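Local coordinates for uncharacterized protein (Sinorhizobium meliloti, PDB 4DNH), which is of unknown function but folds as a TIM barrel with added C-terminal helices and is probably related to dihydrodipicolinate synthase, at residues A[327-332]-A[356-361]; A[350-355]-A[380-385]. All coordinates share one frame; numbering follows the deposited sequence.

Overall arrangement
The chain first builds an antiparallel hairpin, strands 4-9 and 12-17, then the parallel eight-stranded barrel, which ends with strand 273-276; both contacts lie in the largely helical part that follows it. Contact 1 joins helix 323-333 to helix 352-364, closing a loop of 23 residues between its segments. Contact 2 starts inside that loop, at 350-355, and reaches helix 371-384 at 380-385, so the two loops cross rather than nest. Helix 352-364 is common to both, and their centres lie about 10 Å apart. Side chains also connect them directly, with Y332 and F329 both packing on V381. The N-terminal hairpin joins in through strand 4-9, which packs against helices 352-364 and 371-384.

Contact 1 (A[327-332]-A[356-361]); sequences VVFLAY and AELFRL
F329 and L330 on helix 323-333 both meet L358 on helix 352-364, a helix-helix contact in the C-terminal part that follows the TIM barrel. F329 comes first along the segment, its side chain starting toward the other helix. With CG anti to the backbone N (chi1 -173°), its ring reaches past L358, the two side chains passing in opposite senses. CD2 of L358 comes up to the rim of that ring, in its plane, 3.9 Å from CD2 of F329. The ring also meets F340 edge-to-face, and the F329 side chain touches M378, so a third helix, 371-384, closes in on it. L330 is next, and its CD1 lies 4.2 Å from CD2 of L358; one methyl of L358 therefore serves both neighbours. All three side chains are buried and apolar, and no hydrogen bond crosses between the segments. L358 also packs on H314 and I315 of helix 308-315. Within 356-361, R360 and E357 form a salt bridge one turn apart, and R360 NH2 donates to the backbone O of P8. R360 NH1 lies 2.9 Å from E357 OE1, meeting its anti lone pair with the oxygen 33° out of the guanidinium plane.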
ATOM      1  N   VAL A 327       0.290  -4.998  -8.997  1.00 34.12           N
ATOM      2  CA  VAL A 327      -0.995  -4.674  -8.385  1.00 34.58           C
ATOM      3  C   VAL A 327      -2.008  -4.215  -9.453  1.00 35.22           C
ATOM      4  O   VAL A 327      -3.113  -4.750  -9.554  1.00 36.31           O
ATOM      5  CB  VAL A 327      -0.790  -3.627  -7.268  1.00 34.36           C
ATOM      6  CG1 VAL A 327      -2.106  -2.979  -6.877  1.00 34.41           C
ATOM      7  CG2 VAL A 327      -0.130  -4.299  -6.059  1.00 34.31           C
ATOM      8  N   VAL A 328      -1.601  -3.239 -10.262  1.00 33.69           N
ATOM      9  CA  VAL A 328      -2.425  -2.722 -11.322  1.00 33.13           C
ATOM     10  C   VAL A 328      -2.651  -3.783 -12.410  1.00 34.41           C
ATOM     11  O   VAL A 328      -3.750  -3.890 -12.960  1.00 35.33           O
ATOM     12  CB  VAL A 328      -1.806  -1.454 -11.909  1.00 32.98           C
ATOM     13  CG1 VAL A 328      -2.636  -0.942 -13.076  1.00 33.39           C
ATOM     14  CG2 VAL A 328      -1.641  -0.401 -10.822  1.00 32.19           C
ATOM     15  N   PHE A 329      -1.645  -4.596 -12.705  1.00 32.97           N
ATOM     16  CA  PHE A 329      -1.891  -5.697 -13.644  1.00 31.86           C
ATOM     17  C   PHE A 329      -2.992  -6.619 -13.135  1.00 33.60           C
ATOM     18  O   PHE A 329      -3.828  -7.086 -13.902  1.00 36.20           O
ATOM     19  CB  PHE A 329      -0.626  -6.502 -13.917  1.00 29.23           C
ATOM     20  CG  PHE A 329      -0.791  -7.529 -15.005  1.00 29.61           C
ATOM     21  CD1 PHE A 329      -0.976  -7.144 -16.329  1.00 29.15           C
ATOM     22  CD2 PHE A 329      -0.753  -8.879 -14.713  1.00 30.39           C
ATOM     23  CE1 PHE A 329      -1.111  -8.076 -17.335  1.00 29.26           C
ATOM     24  CE2 PHE A 329      -0.889  -9.822 -15.715  1.00 31.02           C
ATOM     25  CZ  PHE A 329      -1.069  -9.418 -17.030  1.00 30.57           C
ATOM     26  N   LEU A 330      -2.995  -6.883 -11.836  1.00 33.21           N
ATOM     27  CA  LEU A 330      -4.017  -7.732 -11.288  1.00 34.66           C
ATOM     28  C   LEU A 330      -5.396  -7.036 -11.337  1.00 37.16           C
ATOM     29  O   LEU A 330      -6.385  -7.666 -11.710  1.00 39.19           O
ATOM     30  CB  LEU A 330      -3.632  -8.246  -9.899  1.00 33.74           C
ATOM     31  CG  LEU A 330      -4.490  -9.442  -9.440  1.00 36.38           C
ATOM     32  CD1 LEU A 330      -4.636 -10.515 -10.520  1.00 37.46           C
ATOM     33  CD2 LEU A 330      -4.036 -10.026  -8.100  1.00 35.97           C
ATOM     34  N   ALA A 331      -5.459  -5.744 -11.008  1.00 36.84           N
ATOM     35  CA  ALA A 331      -6.690  -4.981 -11.225  1.00 36.93           C
ATOM     36  C   ALA A 331      -7.208  -5.126 -12.659  1.00 37.88           C
ATOM     37  O   ALA A 331      -8.409  -5.300 -12.860  1.00 40.23           O
ATOM     38  CB  ALA A 331      -6.504  -3.516 -10.872  1.00 35.75           C
ATOM     39  N   TYR A 332      -6.302  -5.048 -13.639  1.00 36.69           N
ATOM     40  CA  TYR A 332      -6.635  -5.176 -15.070  1.00 36.72           C
ATOM     41  C   TYR A 332      -7.184  -6.549 -15.402  1.00 39.47           C
ATOM     42  O   TYR A 332      -8.150  -6.671 -16.155  1.00 43.90           O
ATOM     43  CB  TYR A 332      -5.409  -4.891 -15.943  1.00 35.83           C
ATOM     44  CG  TYR A 332      -5.560  -5.255 -17.412  1.00 37.28           C
ATOM     45  CD1 TYR A 332      -6.392  -4.511 -18.257  1.00 38.97           C
ATOM     46  CD2 TYR A 332      -4.859  -6.333 -17.962  1.00 36.98           C
ATOM     47  CE1 TYR A 332      -6.532  -4.831 -19.601  1.00 38.33           C
ATOM     48  CE2 TYR A 332      -4.987  -6.663 -19.300  1.00 37.52           C
ATOM     49  CZ  TYR A 332      -5.821  -5.903 -20.117  1.00 39.36           C
ATOM     50  OH  TYR A 332      -5.960  -6.230 -21.451  1.00 42.32           O
ATOM     51  N   ALA A 356       3.014 -13.272 -16.568  1.00 39.31           N
ATOM     52  CA  ALA A 356       2.486 -14.638 -16.708  1.00 41.06           C
ATOM     53  C   ALA A 356       2.583 -15.410 -15.399  1.00 41.78           C
ATOM     54  O   ALA A 356       1.634 -16.091 -15.019  1.00 45.24           O
ATOM     55  CB  ALA A 356       3.203 -15.393 -17.823  1.00 41.53           C
ATOM     56  N   GLU A 357       3.712 -15.310 -14.697  1.00 40.61           N
ATOM     57  CA  GLU A 357       3.824 -15.996 -13.405  1.00 41.66           C
ATOM     58  C   GLU A 357       2.814 -15.444 -12.401  1.00 40.46           C
ATOM     59  O   GLU A 357       2.117 -16.211 -11.716  1.00 43.13           O
ATOM     60  CB  GLU A 357       5.261 -15.981 -12.854  1.00 43.19           C
ATOM     61  CG  GLU A 357       5.425 -16.623 -11.471  1.00 44.75           C
ATOM     62  CD  GLU A 357       5.274 -18.155 -11.448  1.00 49.76           C
ATOM     63  OE1 GLU A 357       4.886 -18.749 -12.487  1.00 50.88           O
ATOM     64  OE2 GLU A 357       5.540 -18.775 -10.373  1.00 49.74           O
ATOM     65  N   LEU A 358       2.727 -14.120 -12.340  1.00 38.79           N
ATOM     66  CA  LEU A 358       1.671 -13.415 -11.612  1.00 39.53           C
ATOM     67  C   LEU A 358       0.271 -13.996 -11.896  1.00 39.20           C
ATOM     68  O   LEU A 358      -0.482 -14.272 -10.976  1.00 42.04           O
ATOM     69  CB  LEU A 358       1.714 -11.912 -11.942  1.00 39.27           C
ATOM     70  CG  LEU A 358       0.956 -10.948 -11.021  1.00 40.32           C
ATOM     71  CD1 LEU A 358       1.559  -9.554 -11.071  1.00 39.99           C
ATOM     72  CD2 LEU A 358      -0.517 -10.885 -11.396  1.00 40.06           C
ATOM     73  N   PHE A 359      -0.065 -14.189 -13.162  1.00 36.99           N
ATOM     74  CA  PHE A 359      -1.325 -14.833 -13.542  1.00 36.58           C
ATOM     75  C   PHE A 359      -1.506 -16.243 -12.932  1.00 37.27           C
ATOM     76  O   PHE A 359      -2.571 -16.532 -12.376  1.00 37.16           O
ATOM     77  CB  PHE A 359      -1.464 -14.803 -15.076  1.00 37.04           C
ATOM     78  CG  PHE A 359      -2.663 -15.532 -15.627  1.00 38.18           C
ATOM     79  CD1 PHE A 359      -2.614 -16.910 -15.870  1.00 39.99           C
ATOM     80  CD2 PHE A 359      -3.819 -14.835 -15.972  1.00 38.65           C
ATOM     81  CE1 PHE A 359      -3.712 -17.576 -16.405  1.00 42.22           C
ATOM     82  CE2 PHE A 359      -4.922 -15.492 -16.515  1.00 40.88           C
ATOM     83  CZ  PHE A 359      -4.872 -16.867 -16.732  1.00 42.61           C
ATOM     84  N   ARG A 360      -0.489 -17.108 -13.002  1.00 38.06           N
ATOM     85  CA  ARG A 360      -0.593 -18.470 -12.404  1.00 38.14           C
ATOM     86  C   ARG A 360      -0.778 -18.435 -10.902  1.00 39.28           C
ATOM     87  O   ARG A 360      -1.623 -19.137 -10.355  1.00 40.76           O
ATOM     88  CB  ARG A 360       0.644 -19.315 -12.658  1.00 38.68           C
ATOM     89  CG  ARG A 360       1.094 -19.469 -14.093  1.00 39.44           C
ATOM     90  CD  ARG A 360       2.332 -20.351 -14.112  1.00 40.66           C
ATOM     91  NE  ARG A 360       2.861 -20.468 -15.453  1.00 42.72           N
ATOM     92  CZ  ARG A 360       3.727 -19.620 -16.004  1.00 43.32           C
ATOM     93  NH1 ARG A 360       4.193 -18.579 -15.319  1.00 41.56           N
ATOM     94  NH2 ARG A 360       4.133 -19.828 -17.246  1.00 44.07           N
ATOM     95  N   LEU A 361       0.037 -17.634 -10.222  1.00 40.18           N
ATOM     96  CA  LEU A 361      -0.072 -17.523  -8.771  1.00 40.55           C
ATOM     97  C   LEU A 361      -1.405 -16.869  -8.373  1.00 42.79           C
ATOM     98  O   LEU A 361      -2.018 -17.270  -7.378  1.00 42.36           O
ATOM     99  CB  LEU A 361       1.129 -16.784  -8.183  1.00 39.77           C
ATOM    100  CG  LEU A 361       2.515 -17.433  -8.384  1.00 40.09           C
ATOM    101  CD1 LEU A 361       3.615 -16.444  -8.059  1.00 38.39           C
ATOM    102  CD2 LEU A 361       2.698 -18.711  -7.571  1.00 40.65           C
TER

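Contact 2 (A[350-355]-A[380-385]); sequences RSLVHL and RVLAMH
The imidazole of H385 has L352 over one face and a water at its edge. CD1 of L352 stands 3.9 Å from the ring centroid and 24° off the normal, a CH-pi contact displaced toward the rim, while CB of L352 closes to 3.5 Å from CD2 of H385. In the ring plane, water 1 makes a weak bond to NE2 of H385 and donates to O of R350, bridging the segments. A second pair of flat groups lies within 350-355: CD of R350 sits over the centre of the H354 ring, 3.8 Å above its plane, and H354 NE2 lies on one face of the R350 guanidinium, offset toward the rim. The ring of H354 also stacks with that of H314. Here the start of helix 352-364 meets the end of helix 371-384, in the helical region beyond the TIM barrel. S351 is the N-cap, its OG accepting from N of H354 at 3.0 Å with an angle of 148°. Just after it, a chi1 of 179° turns the branch of L352 away from its own backbone N and in among three residues of the other helix end. Besides the ring, CD1 of L352 touches L382 CD1 at 3.9 Å and V381 CG1 at 4.0 Å. With an alanine here, V381 and L382 would probably lose the methyl they share, and the H385 ring, deprived of the CH-pi contact on that face, would be freer to turn. L382 also packs on I5, L7 and P8 of strand 4-9.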
ATOM      1  N   ARG A 350       7.750  -4.614 -15.376  1.00 30.58           N
ATOM      2  CA  ARG A 350       7.879  -6.050 -15.136  1.00 30.80           C
ATOM      3  C   ARG A 350       7.924  -6.792 -16.465  1.00 32.20           C
ATOM      4  O   ARG A 350       7.238  -6.394 -17.413  1.00 33.27           O
ATOM      5  CB  ARG A 350       6.729  -6.593 -14.272  1.00 30.06           C
ATOM      6  CG  ARG A 350       6.667  -6.073 -12.839  1.00 30.82           C
ATOM      7  CD  ARG A 350       7.946  -6.319 -12.029  1.00 31.99           C
ATOM      8  NE  ARG A 350       7.702  -6.227 -10.588  1.00 32.96           N
ATOM      9  CZ  ARG A 350       8.628  -6.344  -9.632  1.00 35.37           C
ATOM     10  NH1 ARG A 350       9.913  -6.541  -9.934  1.00 35.14           N
ATOM     11  NH2 ARG A 350       8.267  -6.264  -8.354  1.00 35.60           N
ATOM     12  N   SER A 351       8.722  -7.863 -16.543  1.00 32.06           N
ATOM     13  CA  SER A 351       8.813  -8.651 -17.776  1.00 33.07           C
ATOM     14  C   SER A 351       7.479  -9.337 -18.022  1.00 33.57           C
ATOM     15  O   SER A 351       6.639  -9.402 -17.135  1.00 34.26           O
ATOM     16  CB  SER A 351       9.919  -9.691 -17.680  1.00 35.37           C
ATOM     17  OG  SER A 351       9.535 -10.713 -16.767  1.00 39.98           O
ATOM     18  N   LEU A 352       7.281  -9.821 -19.234  1.00 34.59           N
ATOM     19  CA  LEU A 352       6.106 -10.587 -19.570  1.00 37.01           C
ATOM     20  C   LEU A 352       6.079 -11.869 -18.739  1.00 38.14           C
ATOM     21  O   LEU A 352       5.024 -12.273 -18.240  1.00 39.21           O
ATOM     22  CB  LEU A 352       6.110 -10.912 -21.058  1.00 40.50           C
ATOM     23  CG  LEU A 352       4.938 -11.752 -21.562  1.00 46.07           C
ATOM     24  CD1 LEU A 352       3.626 -10.981 -21.442  1.00 46.27           C
ATOM     25  CD2 LEU A 352       5.182 -12.224 -23.000  1.00 48.89           C
ATOM     26  N   VAL A 353       7.254 -12.480 -18.590  1.00 37.67           N
ATOM     27  CA  VAL A 353       7.454 -13.702 -17.842  1.00 39.07           C
ATOM     28  C   VAL A 353       6.942 -13.508 -16.418  1.00 39.30           C
ATOM     29  O   VAL A 353       6.326 -14.397 -15.840  1.00 40.40           O
ATOM     30  CB  VAL A 353       8.963 -14.107 -17.831  1.00 41.89           C
ATOM     31  CG1 VAL A 353       9.265 -15.119 -16.727  1.00 42.98           C
ATOM     32  CG2 VAL A 353       9.368 -14.687 -19.172  1.00 41.12           C
ATOM     33  N   HIS A 354       7.199 -12.328 -15.863  1.00 38.51           N
ATOM     34  CA  HIS A 354       6.753 -12.002 -14.526  1.00 37.23           C
ATOM     35  C   HIS A 354       5.249 -11.845 -14.469  1.00 37.31           C
ATOM     36  O   HIS A 354       4.620 -12.274 -13.497  1.00 36.30           O
ATOM     37  CB  HIS A 354       7.450 -10.748 -14.050  1.00 36.30           C
ATOM     38  CG  HIS A 354       6.958 -10.249 -12.729  1.00 36.75           C
ATOM     39  ND1 HIS A 354       5.780  -9.612 -12.594  1.00 39.02           N
ATOM     40  CD2 HIS A 354       7.525 -10.307 -11.463  1.00 37.68           C
ATOM     41  CE1 HIS A 354       5.602  -9.266 -11.306  1.00 38.51           C
ATOM     42  NE2 HIS A 354       6.682  -9.687 -10.613  1.00 38.99           N
ATOM     43  N   LEU A 355       4.665 -11.255 -15.513  1.00 37.11           N
ATOM     44  CA  LEU A 355       3.215 -11.050 -15.583  1.00 37.13           C
ATOM     45  C   LEU A 355       2.469 -12.381 -15.745  1.00 37.27           C
ATOM     46  O   LEU A 355       1.439 -12.602 -15.113  1.00 37.16           O
ATOM     47  CB  LEU A 355       2.851 -10.050 -16.695  1.00 38.65           C
ATOM     48  CG  LEU A 355       3.462  -8.646 -16.550  1.00 41.24           C
ATOM     49  CD1 LEU A 355       3.213  -7.766 -17.754  1.00 41.04           C
ATOM     50  CD2 LEU A 355       2.966  -7.939 -15.293  1.00 44.38           C
ATOM     51  N   ARG A 380      -4.781 -11.102 -24.654  1.00 51.80           N
ATOM     52  CA  ARG A 380      -4.573  -9.840 -25.368  1.00 54.57           C
ATOM     53  C   ARG A 380      -3.192  -9.271 -25.094  1.00 54.20           C
ATOM     54  O   ARG A 380      -2.576  -8.670 -25.982  1.00 58.37           O
ATOM     55  CB  ARG A 380      -5.655  -8.798 -25.029  1.00 58.98           C
ATOM     56  CG  ARG A 380      -6.807  -8.779 -26.024  1.00 67.65           C
ATOM     57  CD  ARG A 380      -7.596  -7.472 -26.018  1.00 74.32           C
ATOM     58  NE  ARG A 380      -8.785  -7.530 -25.164  1.00 77.33           N
ATOM     59  CZ  ARG A 380      -8.979  -6.790 -24.068  1.00 79.77           C
ATOM     60  NH1 ARG A 380      -8.071  -5.904 -23.657  1.00 79.10           N
ATOM     61  NH2 ARG A 380     -10.099  -6.938 -23.371  1.00 77.72           N
ATOM     62  N   VAL A 381      -2.706  -9.482 -23.873  1.00 49.86           N
ATOM     63  CA  VAL A 381      -1.369  -9.055 -23.469  1.00 47.00           C
ATOM     64  C   VAL A 381      -0.277  -9.872 -24.178  1.00 46.75           C
ATOM     65  O   VAL A 381       0.680  -9.304 -24.709  1.00 48.26           O
ATOM     66  CB  VAL A 381      -1.213  -9.085 -21.929  1.00 45.21           C
ATOM     67  CG1 VAL A 381       0.235  -8.847 -21.522  1.00 44.26           C
ATOM     68  CG2 VAL A 381      -2.134  -8.045 -21.292  1.00 41.71           C
ATOM     69  N   LEU A 382      -0.428 -11.191 -24.204  1.00 45.18           N
ATOM     70  CA  LEU A 382       0.451 -12.054 -24.994  1.00 45.76           C
ATOM     71  C   LEU A 382       0.460 -11.691 -26.474  1.00 48.43           C
ATOM     72  O   LEU A 382       1.524 -11.678 -27.099  1.00 50.62           O
ATOM     73  CB  LEU A 382       0.028 -13.511 -24.872  1.00 46.76           C
ATOM     74  CG  LEU A 382       0.623 -14.505 -23.885  1.00 47.96           C
ATOM     75  CD1 LEU A 382       1.337 -13.847 -22.718  1.00 46.40           C
ATOM     76  CD2 LEU A 382      -0.505 -15.410 -23.399  1.00 50.00           C
ATOM     77  N   ALA A 383      -0.716 -11.415 -27.040  1.00 48.55           N
ATOM     78  CA  ALA A 383      -0.826 -11.123 -28.479  1.00 49.66           C
ATOM     79  C   ALA A 383      -0.027  -9.866 -28.809  1.00 52.93           C
ATOM     80  O   ALA A 383       0.760  -9.850 -29.755  1.00 53.38           O
ATOM     81  CB  ALA A 383      -2.277 -10.973 -28.902  1.00 47.29           C
HETATM   82  N   MSE A 384      -0.227  -8.835 -27.990  1.00 55.28           N
HETATM   83  CA  MSE A 384       0.532  -7.592 -28.022  1.00 57.98           C
HETATM   84  C   MSE A 384       2.032  -7.798 -27.965  1.00 63.27           C
HETATM   85  O   MSE A 384       2.795  -7.003 -28.526  1.00 69.22           O
HETATM   86  CB  MSE A 384       0.064  -6.860 -26.774  1.00 58.25           C
HETATM   87  CG  MSE A 384       0.303  -5.356 -26.792  1.00 67.90           C
HETATM   88 SE   MSE A 384      -0.214  -4.599 -28.539  1.00 82.16          SE
HETATM   89  CE  MSE A 384       1.549  -3.846 -29.022  1.00 80.70           C
ATOM     90  N   HIS A 385       2.471  -8.856 -27.285  1.00 60.19           N
ATOM     91  CA  HIS A 385       3.886  -9.216 -27.236  1.00 59.48           C
ATOM     92  C   HIS A 385       4.246 -10.187 -28.337  1.00 57.60           C
ATOM     93  O   HIS A 385       5.304 -10.820 -28.289  1.00 56.41           O
ATOM     94  CB  HIS A 385       4.231  -9.833 -25.881  1.00 64.72           C
ATOM     95  CG  HIS A 385       4.287  -8.840 -24.737  1.00 73.09           C
ATOM     96  ND1 HIS A 385       3.356  -7.880 -24.554  1.00 74.35           N
ATOM     97  CD2 HIS A 385       5.198  -8.707 -23.684  1.00 71.24           C
ATOM     98  CE1 HIS A 385       3.663  -7.162 -23.454  1.00 71.93           C
ATOM     99  NE2 HIS A 385       4.786  -7.674 -22.920  1.00 69.26           N
TER
HETATM  100  O   HOH W   1       6.348  -6.028 -20.506  1.00 44.85           O